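Local coordinates for DinB-like domain-containing protein (Thermus thermophilus, PDB 2YQY) that is of unknown function but folds as a four-helix bundle of the DinB superfamily whose exposed histidine triad is consistent with metal binding, at residues Pro33-Ala38 against Lys161-Ser166; Lys22-Leu27 against Ala111-Ala116; Glu52-Val57 against Ala157-Ala162. One frame throughout, in Å; residues are numbered along the deposited sequence.

Interaction 1 (Pro33-Ala38 against Lys161-Ser166)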
ATOM      1  N   PRO A  33      14.837  -7.620  15.114  1.00 33.29           N
ATOM      2  CA  PRO A  33      15.721  -7.143  14.032  1.00 32.74           C
ATOM      3  C   PRO A  33      16.234  -8.234  13.067  1.00 31.67           C
ATOM      4  O   PRO A  33      16.332  -7.995  11.860  1.00 31.18           O
ATOM      5  CB  PRO A  33      16.896  -6.518  14.798  1.00 32.41           C
ATOM      6  CG  PRO A  33      16.295  -6.044  16.074  1.00 32.90           C
ATOM      7  CD  PRO A  33      15.197  -7.016  16.414  1.00 33.16           C
ATOM      8  N   ALA A  34      16.569  -9.405  13.606  1.00 29.19           N
ATOM      9  CA  ALA A  34      17.101 -10.520  12.819  1.00 29.41           C
ATOM     10  C   ALA A  34      16.050 -11.068  11.850  1.00 28.89           C
ATOM     11  O   ALA A  34      16.376 -11.448  10.748  1.00 28.78           O
ATOM     12  N   TRP A  35      14.794 -11.106  12.287  1.00 28.73           N
ATOM     13  CA  TRP A  35      13.668 -11.556  11.460  1.00 28.92           C
ATOM     14  C   TRP A  35      13.324 -10.593  10.319  1.00 29.01           C
ATOM     15  O   TRP A  35      12.921 -11.031   9.227  1.00 30.49           O
ATOM     16  CB  TRP A  35      12.434 -11.813  12.337  1.00 29.11           C
ATOM     17  CG  TRP A  35      11.214 -12.231  11.575  1.00 29.31           C
ATOM     18  CD1 TRP A  35      10.862 -13.504  11.201  1.00 28.92           C
ATOM     19  CD2 TRP A  35      10.174 -11.374  11.099  1.00 29.18           C
ATOM     20  NE1 TRP A  35       9.665 -13.485  10.510  1.00 27.30           N
ATOM     21  CE2 TRP A  35       9.226 -12.188  10.433  1.00 28.36           C
ATOM     22  CE3 TRP A  35       9.958  -9.992  11.151  1.00 29.60           C
ATOM     23  CZ2 TRP A  35       8.081 -11.665   9.846  1.00 27.80           C
ATOM     24  CZ3 TRP A  35       8.816  -9.482  10.562  1.00 28.57           C
ATOM     25  CH2 TRP A  35       7.894 -10.317   9.926  1.00 26.64           C
ATOM     26  N   LEU A  36      13.455  -9.292  10.584  1.00 28.55           N
ATOM     27  CA  LEU A  36      13.196  -8.228   9.599  1.00 27.62           C
ATOM     28  C   LEU A  36      14.023  -8.351   8.326  1.00 27.05           C
ATOM     29  O   LEU A  36      13.543  -8.051   7.225  1.00 25.10           O
ATOM     30  CB  LEU A  36      13.437  -6.850  10.226  1.00 27.50           C
ATOM     31  CG  LEU A  36      12.364  -6.306  11.182  1.00 27.62           C
ATOM     32  CD1 LEU A  36      12.777  -4.901  11.625  1.00 29.21           C
ATOM     33  CD2 LEU A  36      10.970  -6.288  10.542  1.00 27.51           C
ATOM     34  N   SER A  37      15.272  -8.776   8.510  1.00 26.95           N
ATOM     35  CA  SER A  37      16.256  -8.938   7.450  1.00 27.61           C
ATOM     36  C   SER A  37      16.461 -10.385   7.008  1.00 27.14           C
ATOM     37  O   SER A  37      17.360 -10.651   6.234  1.00 27.08           O
ATOM     38  CB  SER A  37      17.606  -8.382   7.919  1.00 27.27           C
ATOM     39  OG  SER A  37      17.525  -6.991   8.114  1.00 29.43           O
ATOM     40  N   ALA A  38      15.647 -11.313   7.502  1.00 27.67           N
ATOM     41  CA  ALA A  38      15.722 -12.719   7.088  1.00 27.84           C
ATOM     42  C   ALA A  38      14.713 -13.037   5.973  1.00 28.04           C
ATOM     43  O   ALA A  38      13.595 -12.528   5.999  1.00 28.26           O
ATOM     44  CB  ALA A  38      15.514 -13.663   8.300  1.00 27.99           C
ATOM     45  N   LYS A 161      -1.002  -9.881   6.004  1.00 25.50           N
ATOM     46  CA  LYS A 161      -1.318 -11.285   6.271  1.00 26.28           C
ATOM     47  C   LYS A 161      -0.133 -12.248   6.042  1.00 26.20           C
ATOM     48  O   LYS A 161       0.089 -13.185   6.844  1.00 25.70           O
ATOM     49  CB  LYS A 161      -2.508 -11.698   5.416  1.00 25.81           C
ATOM     50  CG  LYS A 161      -3.377 -12.731   6.010  1.00 28.68           C
ATOM     51  CD  LYS A 161      -4.600 -12.900   5.130  1.00 30.71           C
ATOM     52  CE  LYS A 161      -5.551 -11.714   5.235  1.00 30.50           C
ATOM     53  NZ  LYS A 161      -6.833 -12.134   5.881  1.00 28.99           N
ATOM     54  N   ALA A 162       0.602 -12.039   4.950  1.00 25.56           N
ATOM     55  CA  ALA A 162       1.788 -12.851   4.636  1.00 25.92           C
ATOM     56  C   ALA A 162       2.896 -12.697   5.698  1.00 25.13           C
ATOM     57  O   ALA A 162       3.480 -13.679   6.144  1.00 25.40           O
ATOM     58  CB  ALA A 162       2.315 -12.504   3.256  1.00 25.77           C
ATOM     59  N   LEU A 163       3.155 -11.457   6.104  1.00 25.09           N
ATOM     60  CA  LEU A 163       4.072 -11.165   7.206  1.00 24.48           C
ATOM     61  C   LEU A 163       3.613 -11.786   8.530  1.00 24.04           C
ATOM     62  O   LEU A 163       4.395 -12.471   9.168  1.00 23.79           O
ATOM     63  CB  LEU A 163       4.270  -9.662   7.352  1.00 25.25           C
ATOM     64  CG  LEU A 163       5.002  -8.934   6.220  1.00 25.75           C
ATOM     65  CD1 LEU A 163       5.169  -7.513   6.641  1.00 27.15           C
ATOM     66  CD2 LEU A 163       6.352  -9.586   5.969  1.00 25.59           C
ATOM     67  N   GLN A 164       2.352 -11.582   8.938  1.00 24.13           N
ATOM     68  CA  GLN A 164       1.850 -12.254  10.155  1.00 24.19           C
ATOM     69  C   GLN A 164       2.013 -13.779  10.081  1.00 24.74           C
ATOM     70  O   GLN A 164       2.375 -14.426  11.084  1.00 23.94           O
ATOM     71  CB  GLN A 164       0.397 -11.911  10.402  1.00 24.89           C
ATOM     72  CG  GLN A 164       0.172 -10.446  10.710  1.00 23.79           C
ATOM     73  CD  GLN A 164      -1.273 -10.035  10.549  1.00 26.27           C
ATOM     74  OE1 GLN A 164      -2.013 -10.571   9.714  1.00 21.24           O
ATOM     75  NE2 GLN A 164      -1.677  -9.050  11.346  1.00 22.62           N
ATOM     76  N   ALA A 165       1.788 -14.362   8.903  1.00 23.98           N
ATOM     77  CA  ALA A 165       1.920 -15.816   8.748  1.00 25.03           C
ATOM     78  C   ALA A 165       3.374 -16.289   8.949  1.00 25.41           C
ATOM     79  O   ALA A 165       3.619 -17.453   9.229  1.00 23.89           O
ATOM     80  CB  ALA A 165       1.402 -16.251   7.398  1.00 24.67           C
ATOM     81  N   SER A 166       4.321 -15.366   8.793  1.00 26.71           N
ATOM     82  CA  SER A 166       5.745 -15.627   8.967  1.00 27.40           C
ATOM     83  C   SER A 166       6.233 -15.393  10.385  1.00 27.08           C
ATOM     84  O   SER A 166       7.442 -15.475  10.611  1.00 25.89           O
ATOM     85  CB  SER A 166       6.549 -14.724   8.039  1.00 27.09           C
ATOM     86  OG  SER A 166       6.459 -15.193   6.710  1.00 30.67           O
TER
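One hydrogen bond joins Trp35 to Ser166: NE1 of Trp35 donates to O of Ser166 over 3.0 Å. The bond is bent, with an N-H...O angle of 137°. The indole N-H comes from above the carbonyl plane, 47° out of it, and the acceptor in turn is tilted away from the ring plane. CG of Trp35 is anti to the backbone N (chi1 178°), a torsion that sends the indole toward the end of helix 153-165.

Around this bond the contacts are of van der Waals kind and fall on the six-membered part of the indole. CZ2 of Trp35 has CB of Ser166 in the ring plane at 3.9 Å, and O of Leu163 meets the same edge. CH2 of Trp35 approaches CD2 of Leu163 at 4.3 Å. This closes one end of the four-helix bundle: the short helix 33-36 follows helix 10-30, and Pro47 of helix 47-71 and Leu27 of helix 10-30 also touch the indole.

Hydrogen bonds within 161-166 tie Ser166 to the last turn of the helix. N of Ser166 donates to O of Leu163 at 2.9 Å, while OG of Ser166 makes a weak bond of 3.4 Å to O of Ala162.

Interaction 2 (Lys22-Leu27 against Ala111-Ala116)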
ATOM      1  N   LYS A  22      -1.827   0.765  10.585  1.00 19.36           N
ATOM      2  CA  LYS A  22      -1.500   0.668  12.010  1.00 19.26           C
ATOM      3  C   LYS A  22      -0.926  -0.733  12.350  1.00 19.61           C
ATOM      4  O   LYS A  22       0.078  -0.851  13.041  1.00 19.24           O
ATOM      5  CB  LYS A  22      -2.730   0.993  12.866  1.00 19.20           C
ATOM      6  CG  LYS A  22      -3.273   2.391  12.607  1.00 19.10           C
ATOM      7  CD  LYS A  22      -4.594   2.668  13.300  1.00 20.46           C
ATOM      8  CE  LYS A  22      -5.082   4.085  13.015  1.00 19.07           C
ATOM      9  NZ  LYS A  22      -6.536   4.208  13.299  1.00 20.33           N
ATOM     10  N   ALA A  23      -1.581  -1.779  11.843  1.00 20.46           N
ATOM     11  CA  ALA A  23      -1.191  -3.169  12.085  1.00 20.65           C
ATOM     12  C   ALA A  23       0.222  -3.426  11.518  1.00 20.75           C
ATOM     13  O   ALA A  23       1.079  -3.997  12.186  1.00 20.62           O
ATOM     14  CB  ALA A  23      -2.235  -4.122  11.482  1.00 20.79           C
ATOM     15  N   LEU A  24       0.463  -2.980  10.287  1.00 20.63           N
ATOM     16  CA  LEU A  24       1.771  -3.143   9.657  1.00 20.88           C
ATOM     17  C   LEU A  24       2.877  -2.414  10.420  1.00 20.04           C
ATOM     18  O   LEU A  24       3.943  -2.981  10.655  1.00 20.76           O
ATOM     19  CB  LEU A  24       1.745  -2.649   8.179  1.00 20.00           C
ATOM     20  CG  LEU A  24       3.122  -2.686   7.478  1.00 20.35           C
ATOM     21  CD1 LEU A  24       3.657  -4.114   7.423  1.00 22.33           C
ATOM     22  CD2 LEU A  24       3.042  -2.120   6.049  1.00 21.90           C
ATOM     23  N   LEU A  25       2.656  -1.140  10.740  1.00 20.26           N
ATOM     24  CA  LEU A  25       3.704  -0.361  11.407  1.00 20.12           C
ATOM     25  C   LEU A  25       4.074  -0.970  12.753  1.00 20.22           C
ATOM     26  O   LEU A  25       5.264  -1.008  13.097  1.00 20.82           O
ATOM     27  CB  LEU A  25       3.309   1.100  11.581  1.00 19.18           C
ATOM     28  CG  LEU A  25       3.139   1.919  10.312  1.00 19.46           C
ATOM     29  CD1 LEU A  25       2.761   3.342  10.706  1.00 18.70           C
ATOM     30  CD2 LEU A  25       4.406   1.904   9.465  1.00 19.67           C
ATOM     31  N   ALA A  26       3.066  -1.466  13.489  1.00 20.32           N
ATOM     32  CA  ALA A  26       3.287  -2.075  14.824  1.00 19.94           C
ATOM     33  C   ALA A  26       4.073  -3.405  14.722  1.00 20.36           C
ATOM     34  O   ALA A  26       5.013  -3.654  15.486  1.00 19.13           O
ATOM     35  CB  ALA A  26       1.941  -2.281  15.545  1.00 20.23           C
ATOM     36  N   LEU A  27       3.674  -4.244  13.770  1.00 20.52           N
ATOM     37  CA  LEU A  27       4.402  -5.462  13.433  1.00 20.90           C
ATOM     38  C   LEU A  27       5.879  -5.179  13.140  1.00 20.33           C
ATOM     39  O   LEU A  27       6.774  -5.841  13.715  1.00 19.65           O
ATOM     40  CB  LEU A  27       3.730  -6.183  12.253  1.00 20.92           C
ATOM     41  CG  LEU A  27       4.410  -7.457  11.763  1.00 21.60           C
ATOM     42  CD1 LEU A  27       3.425  -8.419  11.032  1.00 20.01           C
ATOM     43  CD2 LEU A  27       5.621  -7.127  10.869  1.00 21.43           C
ATOM     44  N   ALA A 111      10.150   5.404   6.713  1.00 22.85           N
ATOM     45  CA  ALA A 111      10.105   6.726   6.102  1.00 22.87           C
ATOM     46  C   ALA A 111       9.444   6.623   4.719  1.00 22.90           C
ATOM     47  O   ALA A 111       8.645   7.477   4.347  1.00 21.06           O
ATOM     48  CB  ALA A 111      11.524   7.345   6.021  1.00 22.31           C
ATOM     49  N   LEU A 112       9.767   5.561   3.977  1.00 25.74           N
ATOM     50  CA  LEU A 112       9.164   5.331   2.654  1.00 25.10           C
ATOM     51  C   LEU A 112       7.654   5.090   2.779  1.00 22.32           C
ATOM     52  O   LEU A 112       6.845   5.613   1.981  1.00 19.25           O
ATOM     53  CB  LEU A 112       9.842   4.141   1.943  1.00 24.79           C
ATOM     54  CG  LEU A 112       9.643   3.981   0.424  1.00 26.50           C
ATOM     55  CD1 LEU A 112      10.208   5.166  -0.382  1.00 26.72           C
ATOM     56  CD2 LEU A 112      10.264   2.687  -0.060  1.00 24.87           C
ATOM     57  N   LEU A 113       7.279   4.312   3.785  1.00 19.94           N
ATOM     58  CA  LEU A 113       5.863   4.065   4.049  1.00 19.99           C
ATOM     59  C   LEU A 113       5.103   5.370   4.347  1.00 20.71           C
ATOM     60  O   LEU A 113       4.036   5.596   3.775  1.00 21.00           O
ATOM     61  CB  LEU A 113       5.707   3.047   5.182  1.00 19.17           C
ATOM     62  CG  LEU A 113       6.052   1.592   4.813  1.00 18.44           C
ATOM     63  CD1 LEU A 113       6.315   0.768   6.087  1.00 19.43           C
ATOM     64  CD2 LEU A 113       4.919   0.974   3.997  1.00 21.18           C
ATOM     65  N   ASP A 114       5.664   6.223   5.204  1.00 19.87           N
ATOM     66  CA  ASP A 114       4.973   7.439   5.631  1.00 20.85           C
ATOM     67  C   ASP A 114       4.768   8.379   4.464  1.00 21.02           C
ATOM     68  O   ASP A 114       3.695   8.951   4.305  1.00 20.83           O
ATOM     69  CB  ASP A 114       5.730   8.158   6.747  1.00 21.54           C
ATOM     70  CG  ASP A 114       5.587   7.455   8.091  1.00 24.79           C
ATOM     71  OD1 ASP A 114       4.757   6.528   8.197  1.00 28.49           O
ATOM     72  OD2 ASP A 114       6.309   7.813   9.042  1.00 25.33           O
ATOM     73  N   ARG A 115       5.812   8.550   3.666  1.00 20.44           N
ATOM     74  CA  ARG A 115       5.768   9.464   2.523  1.00 20.77           C
ATOM     75  C   ARG A 115       4.717   9.035   1.495  1.00 20.47           C
ATOM     76  O   ARG A 115       3.903   9.843   1.066  1.00 19.68           O
ATOM     77  CB  ARG A 115       7.140   9.542   1.860  1.00 20.74           C
ATOM     78  CG  ARG A 115       7.232  10.621   0.806  1.00 22.60           C
ATOM     79  N   ALA A 116       4.754   7.770   1.093  1.00 20.21           N
ATOM     80  CA  ALA A 116       3.820   7.268   0.074  1.00 21.78           C
ATOM     81  C   ALA A 116       2.380   7.325   0.577  1.00 22.25           C
ATOM     82  O   ALA A 116       1.450   7.671  -0.169  1.00 23.13           O
ATOM     83  CB  ALA A 116       4.223   5.839  -0.356  1.00 22.39           C
TER
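No ring or other flat group carries the contact of Leu113 with Leu24 and Leu25, so there are no faces or edges to assign: the surfaces that meet are methyl groups. Leu113 is the shared partner, and its two branches divide the work. CD1 of Leu113 touches CD2 of Leu25 at 4.0 Å, and CD2 of Leu113 lies 4.2 Å from CD2 of Leu24.

The two leucines of helix 10-30 come at Leu113 differently. Leu24 lies roughly perpendicular to Leu113, while Leu25 runs alongside it, pointing the other way. In Leu24, CG is anti to the backbone N (chi1 175°) and CD2 is the branch that continues the extended chain, which makes it the methyl to arrive first. Leu25 has CG beside its backbone N instead (chi1 -66°), and its extended branch is CD1, leaving the side branch CD2 to do the touching. The backbones stay well apart, with 8.9 Å between CA of Leu25 and CA of Leu113, and no hydrogen bond crosses between the segments; 129 Å² is buried in all.

Other helices complete the surroundings. Leu24 also packs on Glu156 and Leu163 of helix 153-165, and Leu113 on Val54 and Ala55 of helix 47-71. Leucines meeting by their branches between helices that run in broadly opposite directions are typical of the apolar core of a four-helix bundle, here that of the DinB superfamily.

Interaction 3 (Glu52-Val57 against Ala157-Ala162)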
ATOM      1  N   GLU A  52       8.704  -2.253   1.808  1.00 17.92           N
ATOM      2  CA  GLU A  52       9.100  -1.334   0.732  1.00 18.22           C
ATOM      3  C   GLU A  52       8.184  -1.519  -0.483  1.00 18.75           C
ATOM      4  O   GLU A  52       7.736  -0.528  -1.075  1.00 17.94           O
ATOM      5  CB  GLU A  52      10.593  -1.527   0.365  1.00 18.46           C
ATOM      6  CG  GLU A  52      10.949  -0.923  -0.959  1.00 19.89           C
ATOM      7  CD  GLU A  52      12.275  -1.379  -1.538  1.00 19.37           C
ATOM      8  OE1 GLU A  52      12.811  -2.455  -1.158  1.00 18.68           O
ATOM      9  OE2 GLU A  52      12.788  -0.635  -2.408  1.00 19.10           O
ATOM     10  N   HIS A  53       7.848  -2.773  -0.810  1.00 18.22           N
ATOM     11  CA  HIS A  53       6.890  -3.067  -1.890  1.00 18.13           C
ATOM     12  C   HIS A  53       5.517  -2.412  -1.663  1.00 18.50           C
ATOM     13  O   HIS A  53       4.968  -1.793  -2.553  1.00 17.44           O
ATOM     14  CB  HIS A  53       6.710  -4.584  -2.047  1.00 18.36           C
ATOM     15  CG  HIS A  53       5.691  -4.975  -3.084  1.00 17.00           C
ATOM     16  ND1 HIS A  53       5.882  -4.781  -4.433  1.00 17.64           N
ATOM     17  CD2 HIS A  53       4.474  -5.555  -2.957  1.00 15.37           C
ATOM     18  CE1 HIS A  53       4.816  -5.199  -5.096  1.00 18.05           C
ATOM     19  NE2 HIS A  53       3.953  -5.692  -4.221  1.00 17.36           N
ATOM     20  N   VAL A  54       4.973  -2.573  -0.462  1.00 18.58           N
ATOM     21  CA  VAL A  54       3.748  -1.922  -0.082  1.00 18.68           C
ATOM     22  C   VAL A  54       3.812  -0.393  -0.323  1.00 19.09           C
ATOM     23  O   VAL A  54       2.888   0.172  -0.910  1.00 18.74           O
ATOM     24  CB  VAL A  54       3.376  -2.238   1.409  1.00 18.12           C
ATOM     25  CG1 VAL A  54       2.293  -1.264   1.921  1.00 17.88           C
ATOM     26  CG2 VAL A  54       2.935  -3.729   1.539  1.00 18.61           C
ATOM     27  N   ALA A  55       4.866   0.262   0.183  1.00 18.82           N
ATOM     28  CA  ALA A  55       5.092   1.671  -0.034  1.00 18.34           C
ATOM     29  C   ALA A  55       5.144   2.037  -1.537  1.00 19.02           C
ATOM     30  O   ALA A  55       4.528   3.031  -1.957  1.00 16.05           O
ATOM     31  CB  ALA A  55       6.389   2.124   0.682  1.00 18.55           C
ATOM     32  N   LEU A  56       5.886   1.278  -2.348  1.00 18.13           N
ATOM     33  CA  LEU A  56       6.022   1.650  -3.793  1.00 17.85           C
ATOM     34  C   LEU A  56       4.632   1.554  -4.494  1.00 17.96           C
ATOM     35  O   LEU A  56       4.258   2.420  -5.317  1.00 16.43           O
ATOM     36  CB  LEU A  56       7.064   0.784  -4.502  1.00 17.01           C
ATOM     37  CG  LEU A  56       8.478   0.981  -3.930  1.00 18.87           C
ATOM     38  CD1 LEU A  56       9.522  -0.011  -4.533  1.00 20.85           C
ATOM     39  CD2 LEU A  56       8.927   2.453  -4.086  1.00 20.83           C
ATOM     40  N   VAL A  57       3.865   0.532  -4.138  1.00 17.54           N
ATOM     41  CA  VAL A  57       2.562   0.353  -4.756  1.00 17.45           C
ATOM     42  C   VAL A  57       1.617   1.494  -4.339  1.00 18.01           C
ATOM     43  O   VAL A  57       0.804   1.944  -5.158  1.00 18.82           O
ATOM     44  CB  VAL A  57       1.983  -1.057  -4.492  1.00 18.59           C
ATOM     45  CG1 VAL A  57       0.501  -1.155  -4.930  1.00 16.90           C
ATOM     46  CG2 VAL A  57       2.857  -2.152  -5.222  1.00 18.32           C
ATOM     47  N   ALA A 157      -3.545  -5.437   2.853  1.00 15.12           N
ATOM     48  CA  ALA A 157      -4.081  -6.526   3.683  1.00 15.20           C
ATOM     49  C   ALA A 157      -3.374  -7.853   3.343  1.00 16.48           C
ATOM     50  O   ALA A 157      -2.966  -8.626   4.211  1.00 16.66           O
ATOM     51  CB  ALA A 157      -5.629  -6.646   3.545  1.00 16.19           C
ATOM     52  N   HIS A 158      -3.208  -8.093   2.057  1.00 16.67           N
ATOM     53  CA  HIS A 158      -2.554  -9.301   1.594  1.00 16.59           C
ATOM     54  C   HIS A 158      -1.103  -9.422   2.147  1.00 17.63           C
ATOM     55  O   HIS A 158      -0.692 -10.491   2.670  1.00 16.73           O
ATOM     56  CB  HIS A 158      -2.529  -9.324   0.068  1.00 16.67           C
ATOM     57  CG  HIS A 158      -1.664 -10.414  -0.473  1.00 14.93           C
ATOM     58  ND1 HIS A 158      -2.148 -11.672  -0.763  1.00 18.05           N
ATOM     59  CD2 HIS A 158      -0.332 -10.452  -0.713  1.00 18.51           C
ATOM     60  CE1 HIS A 158      -1.153 -12.440  -1.171  1.00 17.23           C
ATOM     61  NE2 HIS A 158      -0.037 -11.729  -1.138  1.00 16.81           N
ATOM     62  N   HIS A 159      -0.335  -8.331   2.057  1.00 17.25           N
ATOM     63  CA  HIS A 159       1.091  -8.399   2.474  1.00 17.71           C
ATOM     64  C   HIS A 159       1.238  -8.432   3.986  1.00 17.61           C
ATOM     65  O   HIS A 159       2.079  -9.135   4.511  1.00 18.49           O
ATOM     66  CB  HIS A 159       1.916  -7.299   1.802  1.00 15.88           C
ATOM     67  CG  HIS A 159       2.120  -7.569   0.335  1.00 16.45           C
ATOM     68  ND1 HIS A 159       2.916  -8.595  -0.119  1.00 14.37           N
ATOM     69  CD2 HIS A 159       1.521  -7.051  -0.763  1.00 15.93           C
ATOM     70  CE1 HIS A 159       2.836  -8.670  -1.437  1.00 13.47           C
ATOM     71  NE2 HIS A 159       2.006  -7.726  -1.852  1.00 14.36           N
ATOM     72  N   LEU A 160       0.383  -7.696   4.682  1.00 24.35           N
ATOM     73  CA  LEU A 160       0.305  -7.815   6.139  1.00 24.72           C
ATOM     74  C   LEU A 160       0.017  -9.263   6.591  1.00 25.13           C
ATOM     75  O   LEU A 160       0.694  -9.801   7.451  1.00 23.84           O
ATOM     76  CB  LEU A 160      -0.776  -6.857   6.671  1.00 24.69           C
ATOM     77  CG  LEU A 160      -1.109  -6.912   8.170  1.00 23.54           C
ATOM     78  CD1 LEU A 160       0.142  -6.529   9.009  1.00 24.05           C
ATOM     79  CD2 LEU A 160      -2.334  -6.024   8.452  1.00 23.04           C
ATOM     80  N   LYS A 161      -1.002  -9.881   6.004  1.00 25.50           N
ATOM     81  CA  LYS A 161      -1.318 -11.285   6.271  1.00 26.28           C
ATOM     82  C   LYS A 161      -0.133 -12.248   6.042  1.00 26.20           C
ATOM     83  O   LYS A 161       0.089 -13.185   6.844  1.00 25.70           O
ATOM     84  CB  LYS A 161      -2.508 -11.698   5.416  1.00 25.81           C
ATOM     85  CG  LYS A 161      -3.377 -12.731   6.010  1.00 28.68           C
ATOM     86  CD  LYS A 161      -4.600 -12.900   5.130  1.00 30.71           C
ATOM     87  CE  LYS A 161      -5.551 -11.714   5.235  1.00 30.50           C
ATOM     88  NZ  LYS A 161      -6.833 -12.134   5.881  1.00 28.99           N
ATOM     89  N   ALA A 162       0.602 -12.039   4.950  1.00 25.56           N
ATOM     90  CA  ALA A 162       1.788 -12.851   4.636  1.00 25.92           C
ATOM     91  C   ALA A 162       2.896 -12.697   5.698  1.00 25.13           C
ATOM     92  O   ALA A 162       3.480 -13.679   6.144  1.00 25.40           O
ATOM     93  CB  ALA A 162       2.315 -12.504   3.256  1.00 25.77           C
TER
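The imidazoles of His53 and His159 meet edge to face, offset, with their planes at 75° and their centroids 5.0 Å apart. His53 supplies the edge: its CD2 stands over one face of His159, 3.5 Å from NE2 of His159. Together with His155, which also meets both rings, they probably form the exposed histidine triad of this DinB-like four-helix bundle. His155, Glu156 and His159 match an HExxH pattern, although no metal is bound to these histidines here.

Beside the ring pair, CG2 of Val54 packs against CB of His159 at 3.7 Å and lies obliquely to the imidazole. The torsions set the two histidines toward each other: His53 has CG anti to its backbone N (chi1 177°), while in His159 CG is beside the backbone N and anti to the carbonyl carbon (chi1 -72°). An alanine at His159 removes the imidazole and would probably leave the edge of His53 without the face it rests against, freer to turn.

Further out, Val57 and His158, neighbours on the same two helices, lie against the rings. CG2 of Val57 lies over one face of His53, offset toward the rim, and Trp45, which precedes helix 47-71, also meets that imidazole. Val54 in turn touches Arg21 of helix 10-30. The face of His159 turned away from His53 is occupied too, for CD2 of His158 sits 3.6 Å above the ring plane, over its centre.

Overall arrangement
Helices 10-30, 47-71, 106-126 and 153-165 run up, down, down and up, as the direction of their CA traces indicates, and the contacts tie them together. Interaction 2 joins the first to the third, interaction 3 the second to the fourth, and interaction 1 brings the short helix 33-36 to the end of the fourth. Interactions 1 and 3 share Lys161 and Ala162, with centres 12 Å apart; those of 2 and 3 are 10 Å apart, those of 1 and 2 about 15 Å. Along the chain interaction 2 crosses both others. Packing links interaction 2 to each of the others, as where Leu163 CD1 meets Leu24 CD1 at 3.8 Å. The probable histidine site thus rests directly beside the apolar core.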